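Local coordinates for protein synthesis inhibitor I (PDB 4FBC) that is a plant member of the ribosome-inactivating protein family, with a fold of helices and a mixed beta sheet, and holds adenosine monophosphate in a pocket of this model, at residues 20-25 with 134-139; 62-67 with 81-86; 130-135 with 166-171; 220-225 with 259-264. The protein carries 3 engineered substitutions. One frame throughout, in Å; residues are numbered along the deposited sequence.

Interaction 1: residues 20-25 with 134-139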
loop_
_atom_site.group_PDB
_atom_site.type_symbol
_atom_site.label_atom_id
_atom_site.label_comp_id
_atom_site.label_asym_id
_atom_site.label_seq_id
_atom_site.Cartn_x
_atom_site.Cartn_y
_atom_site.Cartn_z
ATOM N N ASN A 20 -4.970 15.860 -0.680
ATOM C CA ASN A 20 -6.084 16.566 -0.071
ATOM C C ASN A 20 -7.355 15.750 -0.310
ATOM O O ASN A 20 -7.720 15.490 -1.456
ATOM C CB ASN A 20 -6.158 17.972 -0.692
ATOM C CG ASN A 20 -7.514 18.638 -0.527
ATOM O OD1 ASN A 20 -8.306 18.305 0.357
ATOM N ND2 ASN A 20 -7.779 19.613 -1.391
ATOM N N VAL A 21 -8.030 15.348 0.767
ATOM C CA VAL A 21 -9.157 14.419 0.647
ATOM C C VAL A 21 -10.360 14.995 -0.102
ATOM O O VAL A 21 -11.270 14.253 -0.477
ATOM C CB VAL A 21 -9.622 13.844 2.018
ATOM C CG1 VAL A 21 -8.439 13.285 2.787
ATOM C CG2 VAL A 21 -10.336 14.897 2.848
ATOM N N GLN A 22 -10.375 16.307 -0.319
ATOM C CA GLN A 22 -11.457 16.921 -1.090
ATOM C C GLN A 22 -11.074 17.136 -2.560
ATOM O O GLN A 22 -11.870 17.667 -3.345
ATOM C CB GLN A 22 -11.926 18.236 -0.440
ATOM C CG GLN A 22 -12.621 18.062 0.923
ATOM C CD GLN A 22 -13.918 17.240 0.855
ATOM O OE1 GLN A 22 -14.734 17.397 -0.064
ATOM N NE2 GLN A 22 -14.110 16.361 1.838
ATOM N N ALA A 23 -9.867 16.707 -2.937
ATOM C CA ALA A 23 -9.359 16.936 -4.299
ATOM C C ALA A 23 -10.007 16.021 -5.344
ATOM O O ALA A 23 -10.744 15.092 -5.007
ATOM C CB ALA A 23 -7.841 16.811 -4.344
ATOM N N SER A 24 -9.737 16.300 -6.618
ATOM C CA SER A 24 -10.396 15.595 -7.715
ATOM C C SER A 24 -9.909 14.164 -7.867
ATOM O O SER A 24 -8.839 13.799 -7.361
ATOM C CB SER A 24 -10.167 16.315 -9.045
ATOM O OG SER A 24 -8.803 16.216 -9.436
ATOM N N SER A 25 -10.696 13.374 -8.590
ATOM C CA SER A 25 -10.344 12.002 -8.944
ATOM C C SER A 25 -9.040 11.969 -9.728
ATOM O O SER A 25 -8.211 11.076 -9.534
ATOM C CB SER A 25 -11.467 11.372 -9.774
ATOM O OG SER A 25 -11.175 10.028 -10.094
ATOM N N LEU A 134 -15.767 2.065 1.053
ATOM C CA LEU A 134 -14.748 3.026 0.661
ATOM C C LEU A 134 -15.437 4.215 -0.006
ATOM O O LEU A 134 -16.550 4.077 -0.523
ATOM C CB LEU A 134 -13.751 2.376 -0.296
ATOM C CG LEU A 134 -13.061 1.121 0.267
ATOM C CD1 LEU A 134 -12.134 0.497 -0.752
ATOM C CD2 LEU A 134 -12.315 1.459 1.529
ATOM N N GLY A 135 -14.779 5.369 0.006
ATOM C CA GLY A 135 -15.329 6.568 -0.611
ATOM C C GLY A 135 -14.710 7.819 -0.024
ATOM O O GLY A 135 -13.896 7.738 0.904
ATOM N N ARG A 136 -15.097 8.984 -0.544
ATOM C CA ARG A 136 -14.548 10.243 -0.052
ATOM C C ARG A 136 -14.837 10.504 1.435
ATOM O O ARG A 136 -13.931 10.851 2.188
ATOM C CB ARG A 136 -15.028 11.429 -0.898
ATOM C CG ARG A 136 -14.223 12.694 -0.643
ATOM C CD ARG A 136 -14.790 13.908 -1.370
ATOM N NE ARG A 136 -14.716 13.811 -2.828
ATOM C CZ ARG A 136 -13.612 13.997 -3.548
ATOM N NH1 ARG A 136 -12.458 14.246 -2.949
ATOM N NH2 ARG A 136 -13.652 13.920 -4.873
ATOM N N GLN A 137 -16.090 10.355 1.859
ATOM C CA GLN A 137 -16.417 10.601 3.263
ATOM C C GLN A 137 -15.758 9.586 4.210
ATOM O O GLN A 137 -15.352 9.942 5.321
ATOM C CB GLN A 137 -17.928 10.643 3.497
ATOM C CG GLN A 137 -18.287 11.319 4.804
ATOM C CD GLN A 137 -17.805 12.757 4.831
ATOM O OE1 GLN A 137 -18.099 13.528 3.917
ATOM N NE2 GLN A 137 -17.035 13.117 5.856
ATOM N N GLN A 138 -15.647 8.332 3.775
ATOM C CA GLN A 138 -14.974 7.320 4.595
ATOM C C GLN A 138 -13.504 7.650 4.755
ATOM O O GLN A 138 -12.917 7.399 5.809
ATOM C CB GLN A 138 -15.126 5.914 3.998
ATOM C CG GLN A 138 -16.521 5.321 4.119
ATOM C CD GLN A 138 -17.500 5.916 3.122
ATOM O OE1 GLN A 138 -17.129 6.734 2.273
ATOM N NE2 GLN A 138 -18.757 5.497 3.214
ATOM N N LEU A 139 -12.907 8.190 3.696
ATOM C CA LEU A 139 -11.520 8.634 3.741
ATOM C C LEU A 139 -11.372 9.790 4.715
ATOM O O LEU A 139 -10.506 9.771 5.593
ATOM C CB LEU A 139 -11.044 9.038 2.343
ATOM C CG LEU A 139 -9.646 9.646 2.237
ATOM C CD1 LEU A 139 -8.608 8.642 2.700
ATOM C CD2 LEU A 139 -9.336 10.095 0.806
#

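Interaction 2: residues 62-67 with 81-86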
loop_
_atom_site.group_PDB
_atom_site.type_symbol
_atom_site.label_atom_id
_atom_site.label_comp_id
_atom_site.label_asym_id
_atom_site.label_seq_id
_atom_site.Cartn_x
_atom_site.Cartn_y
_atom_site.Cartn_z
ATOM N N SER A 62 14.597 -0.276 7.305
ATOM C CA SER A 62 15.242 1.036 7.374
ATOM C C SER A 62 14.922 1.960 6.193
ATOM O O SER A 62 15.519 3.033 6.061
ATOM C CB SER A 62 16.764 0.881 7.509
ATOM O OG SER A 62 17.370 0.610 6.254
ATOM N N ARG A 63 13.985 1.546 5.342
ATOM C CA ARG A 63 13.556 2.362 4.201
ATOM C C ARG A 63 12.062 2.663 4.316
ATOM O O ARG A 63 11.237 1.748 4.266
ATOM C CB ARG A 63 13.871 1.641 2.880
ATOM C CG ARG A 63 15.355 1.434 2.618
ATOM C CD ARG A 63 15.612 0.798 1.259
ATOM N NE ARG A 63 15.167 1.675 0.174
ATOM C CZ ARG A 63 14.077 1.458 -0.551
ATOM N NH1 ARG A 63 13.338 0.376 -0.326
ATOM N NH2 ARG A 63 13.733 2.314 -1.509
ATOM N N TRP A 64 11.730 3.944 4.484
ATOM C CA TRP A 64 10.355 4.381 4.761
ATOM C C TRP A 64 9.950 5.548 3.873
ATOM O O TRP A 64 10.806 6.288 3.392
ATOM C CB TRP A 64 10.241 4.829 6.224
ATOM C CG TRP A 64 10.490 3.706 7.196
ATOM C CD1 TRP A 64 11.700 3.248 7.629
ATOM C CD2 TRP A 64 9.497 2.892 7.836
ATOM N NE1 TRP A 64 11.521 2.198 8.502
ATOM C CE2 TRP A 64 10.177 1.966 8.650
ATOM C CE3 TRP A 64 8.105 2.868 7.808
ATOM C CZ2 TRP A 64 9.505 1.015 9.419
ATOM C CZ3 TRP A 64 7.435 1.923 8.573
ATOM C CH2 TRP A 64 8.138 1.012 9.371
ATOM N N PHE A 65 8.645 5.695 3.630
ATOM C CA PHE A 65 8.116 6.943 3.078
ATOM C C PHE A 65 6.928 7.407 3.903
ATOM O O PHE A 65 6.390 6.637 4.703
ATOM C CB PHE A 65 7.783 6.843 1.570
ATOM C CG PHE A 65 6.595 5.969 1.233
ATOM C CD1 PHE A 65 6.739 4.587 1.151
ATOM C CD2 PHE A 65 5.362 6.533 0.919
ATOM C CE1 PHE A 65 5.661 3.767 0.811
ATOM C CE2 PHE A 65 4.269 5.721 0.575
ATOM C CZ PHE A 65 4.422 4.336 0.521
ATOM N N HIS A 66 6.551 8.671 3.743
ATOM C CA HIS A 66 5.363 9.212 4.391
ATOM C C HIS A 66 4.258 9.509 3.393
ATOM O O HIS A 66 4.512 9.899 2.253
ATOM C CB HIS A 66 5.687 10.495 5.159
ATOM C CG HIS A 66 6.477 10.262 6.408
ATOM N ND1 HIS A 66 6.861 11.287 7.247
ATOM C CD2 HIS A 66 6.956 9.121 6.958
ATOM C CE1 HIS A 66 7.545 10.786 8.261
ATOM N NE2 HIS A 66 7.620 9.475 8.108
ATOM N N VAL A 67 3.028 9.296 3.838
ATOM C CA VAL A 67 1.862 9.799 3.129
ATOM C C VAL A 67 1.176 10.789 4.052
ATOM O O VAL A 67 0.925 10.491 5.228
ATOM C CB VAL A 67 0.908 8.669 2.723
ATOM C CG1 VAL A 67 -0.461 9.231 2.317
ATOM C CG2 VAL A 67 1.516 7.867 1.582
ATOM N N ALA A 81 3.303 6.454 8.262
ATOM C CA ALA A 81 4.631 5.908 8.027
ATOM C C ALA A 81 4.506 4.534 7.376
ATOM O O ALA A 81 3.940 3.606 7.959
ATOM C CB ALA A 81 5.406 5.809 9.338
ATOM N N ILE A 82 5.037 4.409 6.164
ATOM C CA ILE A 82 4.865 3.199 5.364
ATOM C C ILE A 82 6.224 2.701 4.875
ATOM O O ILE A 82 7.069 3.490 4.461
ATOM C CB ILE A 82 3.934 3.482 4.148
ATOM C CG1 ILE A 82 2.579 4.021 4.622
ATOM C CG2 ILE A 82 3.741 2.226 3.319
ATOM C CD1 ILE A 82 1.693 4.589 3.480
ATOM N N ARG A 83 6.448 1.392 4.924
ATOM C CA ARG A 83 7.723 0.837 4.469
ATOM C C ARG A 83 7.870 1.008 2.959
ATOM O O ARG A 83 6.908 0.806 2.218
ATOM C CB ARG A 83 7.829 -0.640 4.855
ATOM C CG ARG A 83 8.016 -0.843 6.352
ATOM C CD ARG A 83 8.053 -2.315 6.737
ATOM N NE ARG A 83 9.068 -3.056 5.995
ATOM C CZ ARG A 83 9.455 -4.296 6.282
ATOM N NH1 ARG A 83 8.901 -4.941 7.299
ATOM N NH2 ARG A 83 10.395 -4.885 5.551
ATOM N N ALA A 84 9.068 1.377 2.511
ATOM C CA ALA A 84 9.314 1.579 1.078
ATOM C C ALA A 84 9.738 0.306 0.355
ATOM O O ALA A 84 9.995 0.338 -0.854
ATOM C CB ALA A 84 10.348 2.694 0.856
ATOM N N ASP A 85 9.819 -0.808 1.082
ATOM C CA ASP A 85 10.194 -2.082 0.471
ATOM C C ASP A 85 9.006 -3.005 0.235
ATOM O O ASP A 85 8.991 -3.753 -0.743
ATOM C CB ASP A 85 11.307 -2.798 1.272
ATOM C CG ASP A 85 11.033 -2.851 2.765
ATOM O OD1 ASP A 85 9.903 -2.544 3.199
ATOM O OD2 ASP A 85 11.971 -3.216 3.524
ATOM N N ASN A 86 8.004 -2.944 1.113
ATOM C CA ASN A 86 6.812 -3.779 0.948
ATOM C C ASN A 86 5.482 -3.037 1.120
ATOM O O ASN A 86 4.423 -3.656 1.094
ATOM C CB ASN A 86 6.869 -5.012 1.869
ATOM C CG ASN A 86 6.894 -4.644 3.333
ATOM O OD1 ASN A 86 6.677 -3.489 3.696
ATOM N ND2 ASN A 86 7.157 -5.635 4.199
HETATM O O HOH W 1 11.306 1.639 -2.789
HETATM O O HOH W 2 12.088 -0.776 5.190
#

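Interaction 3: residues 130-135 with 166-171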
loop_
_atom_site.group_PDB
_atom_site.type_symbol
_atom_site.label_atom_id
_atom_site.label_comp_id
_atom_site.label_asym_id
_atom_site.label_seq_id
_atom_site.Cartn_x
_atom_site.Cartn_y
_atom_site.Cartn_z
ATOM N N THR A 130 -14.581 -7.424 1.593
ATOM C CA THR A 130 -15.730 -7.103 0.754
ATOM C C THR A 130 -16.826 -6.363 1.535
ATOM O O THR A 130 -17.844 -5.976 0.962
ATOM C CB THR A 130 -16.298 -8.374 0.089
ATOM O OG1 THR A 130 -16.240 -9.471 1.016
ATOM C CG2 THR A 130 -15.490 -8.727 -1.149
ATOM N N ASN A 131 -16.600 -6.164 2.832
ATOM C CA ASN A 131 -17.567 -5.504 3.717
ATOM C C ASN A 131 -17.207 -4.055 4.028
ATOM O O ASN A 131 -17.996 -3.335 4.650
ATOM C CB ASN A 131 -17.700 -6.262 5.046
ATOM C CG ASN A 131 -18.314 -7.643 4.885
ATOM O OD1 ASN A 131 -19.094 -7.887 3.963
ATOM N ND2 ASN A 131 -17.963 -8.557 5.790
ATOM N N VAL A 132 -16.015 -3.631 3.614
ATOM C CA VAL A 132 -15.519 -2.304 3.973
ATOM C C VAL A 132 -15.953 -1.227 2.976
ATOM O O VAL A 132 -15.557 -1.248 1.810
ATOM C CB VAL A 132 -13.980 -2.285 4.070
ATOM C CG1 VAL A 132 -13.496 -0.940 4.589
ATOM C CG2 VAL A 132 -13.493 -3.417 4.971
ATOM N N ALA A 133 -16.749 -0.272 3.446
ATOM C CA ALA A 133 -17.170 0.844 2.602
ATOM C C ALA A 133 -16.006 1.789 2.328
ATOM O O ALA A 133 -15.344 2.265 3.256
ATOM C CB ALA A 133 -18.320 1.599 3.244
ATOM N N LEU A 134 -15.767 2.065 1.053
ATOM C CA LEU A 134 -14.748 3.026 0.661
ATOM C C LEU A 134 -15.437 4.215 -0.006
ATOM O O LEU A 134 -16.550 4.077 -0.523
ATOM C CB LEU A 134 -13.751 2.376 -0.296
ATOM C CG LEU A 134 -13.061 1.121 0.267
ATOM C CD1 LEU A 134 -12.134 0.497 -0.752
ATOM C CD2 LEU A 134 -12.315 1.459 1.529
ATOM N N GLY A 135 -14.779 5.369 0.006
ATOM C CA GLY A 135 -15.329 6.568 -0.611
ATOM C C GLY A 135 -14.710 7.819 -0.024
ATOM O O GLY A 135 -13.896 7.738 0.904
ATOM N N ALA A 166 -10.949 2.748 10.643
ATOM C CA ALA A 166 -10.208 3.854 10.038
ATOM C C ALA A 166 -8.903 3.380 9.389
ATOM O O ALA A 166 -8.606 3.733 8.248
ATOM C CB ALA A 166 -9.928 4.932 11.053
ATOM N N VAL A 167 -8.110 2.601 10.122
ATOM C CA VAL A 167 -6.911 2.001 9.536
ATOM C C VAL A 167 -7.212 1.148 8.298
ATOM O O VAL A 167 -6.501 1.232 7.291
ATOM C CB VAL A 167 -6.131 1.173 10.583
ATOM C CG1 VAL A 167 -5.016 0.358 9.906
ATOM C CG2 VAL A 167 -5.562 2.096 11.628
ATOM N N THR A 168 -8.271 0.340 8.366
ATOM C CA THR A 168 -8.649 -0.540 7.263
ATOM C C THR A 168 -8.972 0.295 6.024
ATOM O O THR A 168 -8.545 -0.022 4.899
ATOM C CB THR A 168 -9.874 -1.403 7.621
ATOM O OG1 THR A 168 -9.600 -2.152 8.813
ATOM C CG2 THR A 168 -10.205 -2.363 6.498
ATOM N N THR A 169 -9.711 1.377 6.256
ATOM C CA THR A 169 -10.111 2.299 5.191
ATOM C C THR A 169 -8.878 2.873 4.496
ATOM O O THR A 169 -8.793 2.884 3.261
ATOM C CB THR A 169 -10.964 3.454 5.750
ATOM O OG1 THR A 169 -12.157 2.920 6.346
ATOM C CG2 THR A 169 -11.349 4.422 4.621
ATOM N N LEU A 170 -7.910 3.332 5.283
ATOM C CA LEU A 170 -6.702 3.906 4.706
ATOM C C LEU A 170 -5.820 2.875 4.009
ATOM O O LEU A 170 -5.214 3.172 2.983
ATOM C CB LEU A 170 -5.903 4.677 5.757
ATOM C CG LEU A 170 -6.639 5.823 6.439
ATOM C CD1 LEU A 170 -5.685 6.625 7.304
ATOM C CD2 LEU A 170 -7.314 6.729 5.394
ATOM N N LEU A 171 -5.730 1.673 4.572
ATOM C CA LEU A 171 -4.944 0.615 3.951
ATOM C C LEU A 171 -5.442 0.364 2.538
ATOM O O LEU A 171 -4.650 0.233 1.596
ATOM C CB LEU A 171 -5.041 -0.669 4.777
ATOM C CG LEU A 171 -4.017 -0.734 5.898
ATOM C CD1 LEU A 171 -4.269 -1.961 6.749
ATOM C CD2 LEU A 171 -2.623 -0.768 5.328
HETATM O O HOH W 3 -14.782 2.380 5.808
#

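Interaction 4: residues 220-225 with 259-264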
loop_
_atom_site.group_PDB
_atom_site.type_symbol
_atom_site.label_atom_id
_atom_site.label_comp_id
_atom_site.label_asym_id
_atom_site.label_seq_id
_atom_site.Cartn_x
_atom_site.Cartn_y
_atom_site.Cartn_z
ATOM N N ALA A 220 3.795 -14.534 -10.127
ATOM C CA ALA A 220 3.274 -15.075 -11.379
ATOM C C ALA A 220 3.686 -14.276 -12.620
ATOM O O ALA A 220 3.989 -14.848 -13.670
ATOM C CB ALA A 220 1.750 -15.216 -11.311
ATOM N N LEU A 221 3.678 -12.950 -12.520
ATOM C CA LEU A 221 4.121 -12.149 -13.651
ATOM C C LEU A 221 5.643 -12.196 -13.821
ATOM O O LEU A 221 6.133 -12.326 -14.945
ATOM C CB LEU A 221 3.627 -10.701 -13.530
ATOM C CG LEU A 221 3.837 -9.890 -14.802
ATOM C CD1 LEU A 221 3.069 -10.504 -15.982
ATOM C CD2 LEU A 221 3.385 -8.456 -14.567
ATOM N N LEU A 222 6.382 -12.108 -12.713
ATOM C CA LEU A 222 7.851 -12.166 -12.770
ATOM C C LEU A 222 8.373 -13.431 -13.450
ATOM O O LEU A 222 9.391 -13.402 -14.150
ATOM C CB LEU A 222 8.452 -12.044 -11.366
ATOM C CG LEU A 222 8.335 -10.652 -10.733
ATOM C CD1 LEU A 222 8.656 -10.695 -9.240
ATOM C CD2 LEU A 222 9.258 -9.680 -11.450
ATOM N N LYS A 223 7.684 -14.546 -13.235
ATOM C CA LYS A 223 8.072 -15.810 -13.856
ATOM C C LYS A 223 8.056 -15.748 -15.378
ATOM O O LYS A 223 8.855 -16.412 -16.045
ATOM C CB LYS A 223 7.180 -16.949 -13.350
ATOM C CG LYS A 223 7.492 -17.362 -11.926
ATOM C CD LYS A 223 6.562 -18.444 -11.431
ATOM C CE LYS A 223 6.900 -18.815 -9.993
ATOM N NZ LYS A 223 5.999 -19.891 -9.462
ATOM N N THR A 224 7.166 -14.938 -15.938
ATOM C CA THR A 224 7.067 -14.848 -17.393
ATOM C C THR A 224 8.235 -14.085 -18.030
ATOM O O THR A 224 8.460 -14.171 -19.246
ATOM C CB THR A 224 5.706 -14.239 -17.846
ATOM O OG1 THR A 224 5.640 -12.862 -17.458
ATOM C CG2 THR A 224 4.537 -15.012 -17.234
ATOM N N ASP A 225 8.989 -13.355 -17.210
ATOM C CA ASP A 225 10.135 -12.591 -17.710
ATOM C C ASP A 225 11.409 -13.430 -17.822
ATOM O O ASP A 225 12.360 -13.043 -18.513
ATOM C CB ASP A 225 10.418 -11.391 -16.806
ATOM C CG ASP A 225 9.255 -10.428 -16.726
ATOM O OD1 ASP A 225 8.491 -10.314 -17.718
ATOM O OD2 ASP A 225 9.128 -9.770 -15.669
ATOM N N LEU A 259 5.570 -6.522 -5.765
ATOM C CA LEU A 259 6.494 -6.892 -4.686
ATOM C C LEU A 259 7.651 -7.653 -5.311
ATOM O O LEU A 259 7.451 -8.481 -6.198
ATOM C CB LEU A 259 5.779 -7.800 -3.683
ATOM C CG LEU A 259 6.607 -8.337 -2.503
ATOM C CD1 LEU A 259 6.990 -7.202 -1.588
ATOM C CD2 LEU A 259 5.780 -9.387 -1.752
ATOM N N PHE A 260 8.875 -7.380 -4.875
ATOM C CA PHE A 260 9.971 -8.183 -5.383
ATOM C C PHE A 260 9.847 -9.619 -4.861
ATOM O O PHE A 260 9.646 -9.844 -3.669
ATOM C CB PHE A 260 11.337 -7.611 -5.011
ATOM C CG PHE A 260 12.465 -8.423 -5.551
ATOM C CD1 PHE A 260 12.851 -8.294 -6.877
ATOM C CD2 PHE A 260 13.102 -9.362 -4.752
ATOM C CE1 PHE A 260 13.880 -9.074 -7.398
ATOM C CE2 PHE A 260 14.126 -10.143 -5.270
ATOM C CZ PHE A 260 14.516 -9.999 -6.579
ATOM N N VAL A 261 9.962 -10.576 -5.770
ATOM C CA VAL A 261 10.003 -11.983 -5.398
ATOM C C VAL A 261 11.149 -12.681 -6.127
ATOM O O VAL A 261 11.351 -12.482 -7.331
ATOM C CB VAL A 261 8.691 -12.704 -5.759
ATOM C CG1 VAL A 261 8.725 -14.136 -5.210
ATOM C CG2 VAL A 261 7.489 -11.961 -5.218
ATOM N N GLU A 262 11.906 -13.496 -5.402
ATOM C CA GLU A 262 12.902 -14.341 -6.049
ATOM C C GLU A 262 12.207 -15.520 -6.690
ATOM O O GLU A 262 11.646 -16.365 -5.989
ATOM C CB GLU A 262 13.915 -14.860 -5.029
ATOM C CG GLU A 262 14.826 -13.799 -4.465
ATOM C CD GLU A 262 15.932 -14.384 -3.601
ATOM O OE1 GLU A 262 15.615 -15.090 -2.619
ATOM O OE2 GLU A 262 17.118 -14.137 -3.906
ATOM N N VAL A 263 12.219 -15.571 -8.017
ATOM C CA VAL A 263 11.648 -16.706 -8.739
ATOM C C VAL A 263 12.794 -17.473 -9.401
ATOM O O VAL A 263 13.839 -16.888 -9.701
ATOM C CB VAL A 263 10.576 -16.263 -9.778
ATOM C CG1 VAL A 263 9.478 -15.444 -9.091
ATOM C CG2 VAL A 263 11.203 -15.463 -10.911
ATOM N N PRO A 264 12.629 -18.791 -9.598
ATOM C CA PRO A 264 13.744 -19.537 -10.199
ATOM C C PRO A 264 14.137 -18.975 -11.561
ATOM O O PRO A 264 13.282 -18.804 -12.432
ATOM C CB PRO A 264 13.176 -20.952 -10.349
ATOM C CG PRO A 264 12.164 -21.055 -9.252
ATOM C CD PRO A 264 11.529 -19.674 -9.180
#

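Interaction 1: residues 20-25 with 134-139
Arg136 NH1 is gripped by two backbone carbonyls of the 20-25 loop, Val21 O at 2.7 Å and Ala23 O at 2.8 Å. Both oxygens lie at the edge of the guanidinium, near its plane, so the flat group is held edge-on; Val21 O is met from above its own carbonyl plane. A weak bond from Arg136 NH2 to Ala23 O, 3.1 Å long, makes that oxygen bridge two nitrogens of one side chain. The arginine leaves its helix with CG anti to the backbone N (chi1 -166°) and bends at chi3, which brings the guanidinium to the carbonyls of Val21 and Ala23. Residues 20-23 form a type I beta turn, consistent with the two carbonyls facing one donor; it is closed by Ala23 N to Asn20 O, and an Asx turn, Gln22 N to Asn20 OD1 at 3.0 Å, braces it. Gln22 folds its amide over the arginine shaft, OE1 lying 3.7 Å from Arg136 CD. One turn along the helix, Leu139 CD2 meets Val21 CG1 at 3.9 Å, an apolar patch next to the polar one. The contact thus ties the link between strand 16-20 and helix 25-39 to the first turn of helix 136-147, while His192 O, just past helix 181-190, takes a further bond from Arg136 NH2.

Interaction 2: residues 62-67 with 81-86
Backbone hydrogen bonds pair Phe65 with Ile82 in both directions, Phe65 N to Ile82 O at 2.8 Å and Ile82 N to Phe65 O at 3.0 Å. Past the strand ends, Ala84 N donates almost straight to Arg63 O (2.8 Å, 177° at the hydrogen). Two CH-pi contacts follow. Arg83 CG sits over the six-membered ring of Trp64, 3.7 Å from its centroid, and Ile82 CB lies over the Phe65 ring, 4.0 Å from the centroid. Phe65 reaches this place with CG between its backbone N and carbonyl carbon (chi1 70°), which turns the ring edge to Arg83 O and the CA of Ala84. Apolar contact continues where Val67 CG2 meets Ile82 CD1 at 3.8 Å. Among the charged groups, Arg83 grips the Asp85 carboxylate side-on, NE to OD1 at 3.0 Å and NH2 to OD2. Arg63 lays one guanidinium face over Ala84 CB, and a water links its NH2 to Ala84 O; its salt-bridge partner is the terminal carboxylate of Lys282. A second water joins Arg63 N to Asp85 OD2. The backbone pairing is that of an antiparallel beta hairpin of strands 64-70 and 78-83, inside the six-stranded mixed sheet of the ribosome-inactivating fold, with the side chain of Ile82 about 7 Å from adenosine monophosphate.

Interaction 3: residues 130-135 with 166-171
Val132 and Thr168 meet through methyl groups, Val132 CG2 lying 3.8 Å from Thr168 CG2 and Val132 CG1 somewhat farther, at 4.1 Å. The threonine methyl is thus faced by both branches of the valine. Beside them the end of Leu134 comes near the helix, CD2 lying 4.2 Å from Thr169 O and 4.4 Å from Thr169 CG2. A water completes this first shell: it donates to Ala133 O at 2.6 Å and to Thr169 OG1 at 2.7 Å, two atoms that stand 4.5 Å apart. The first torsion sets the role of Thr168: CG2 is anti to the backbone N, while OG1 (chi1 -56°) stands beside it and bonds to Arg164 O one turn back. Thr169 OG1 bonds likewise to Glu165 O. Farther out, Leu134 bonds through its backbone to Gly201, in a short, weakly bonded pairing with residues 200-201, and its side chain also packs on Leu172 and Met173 of helix 157-179. From that helix Leu171 faces another way, touching adenosine monophosphate. Both threonine hydroxyls bond to carbonyls of their own helix, so the direct contact is largely apolar and modest; Thr169 OG1 and Ala133 O are linked across it through a single water.

Interaction 4: residues 220-225 with 259-264
Leu222 pushes CD1 against the backbone and side chain of the 259-264 segment, 3.7 Å from Val261 N and 4.0 Å from Val261 CB. This is a helix packed against an extended, irregular chain, in the C-terminal part of the ribosome-inactivating fold: helix 214-225 offers one side to the link between helices 248-254 and 269-278. With CG beside its backbone N (chi1 -71°) and the chain then running out nearly straight at chi2, Leu222 carries CD1 across to the link, where Leu259 O also lies 4.0 Å from it. Nearer the backbone, Leu222 CB comes within 4.2 Å of Val263 CG1. Val263 is therefore shared by two consecutive helix residues, since Lys223 lays its aliphatic stem across it. Val261 and Val263 both point their CB toward the helix, whereas Glu262 between them points away, as suits an extended chain, and its OE2 bonds to Val269 N at the start of the next helix. Leu259 N also bonds to Ser218 OG of helix 214-225. Leu259 touches Trp214, a residue of the adenosine monophosphate pocket, and its side chain is about 5 Å from the nucleotide. The Lys223 chain is fully extended beyond CG, and it is Lys223 CG that touches Val263 CB, at 3.9 Å.

Interactions 1 and 3 share Leu134 and Gly135 and touch directly: Leu139 CD1 lies 3.5 Å from Leu170 CD2, so helices 136-147 and 157-179 meet there; the centres of the two interactions are about 12 Å apart. Along the chain, interaction 2 is nested inside the loop closed by interaction 1, though their nearest atoms are about 8 Å apart. Interaction 4 lies across the chain's centre from interactions 1 and 3, yet reaches interaction 2, where Leu259 CD1 comes 4.1 Å from Asn86 CB. Adenosine monophosphate is approached from several of these contacts: Leu171 of interaction 3 touches it, and the side chains of Leu259 (interaction 4) and Ile82 (interaction 2) are about 5 and 7 Å from it.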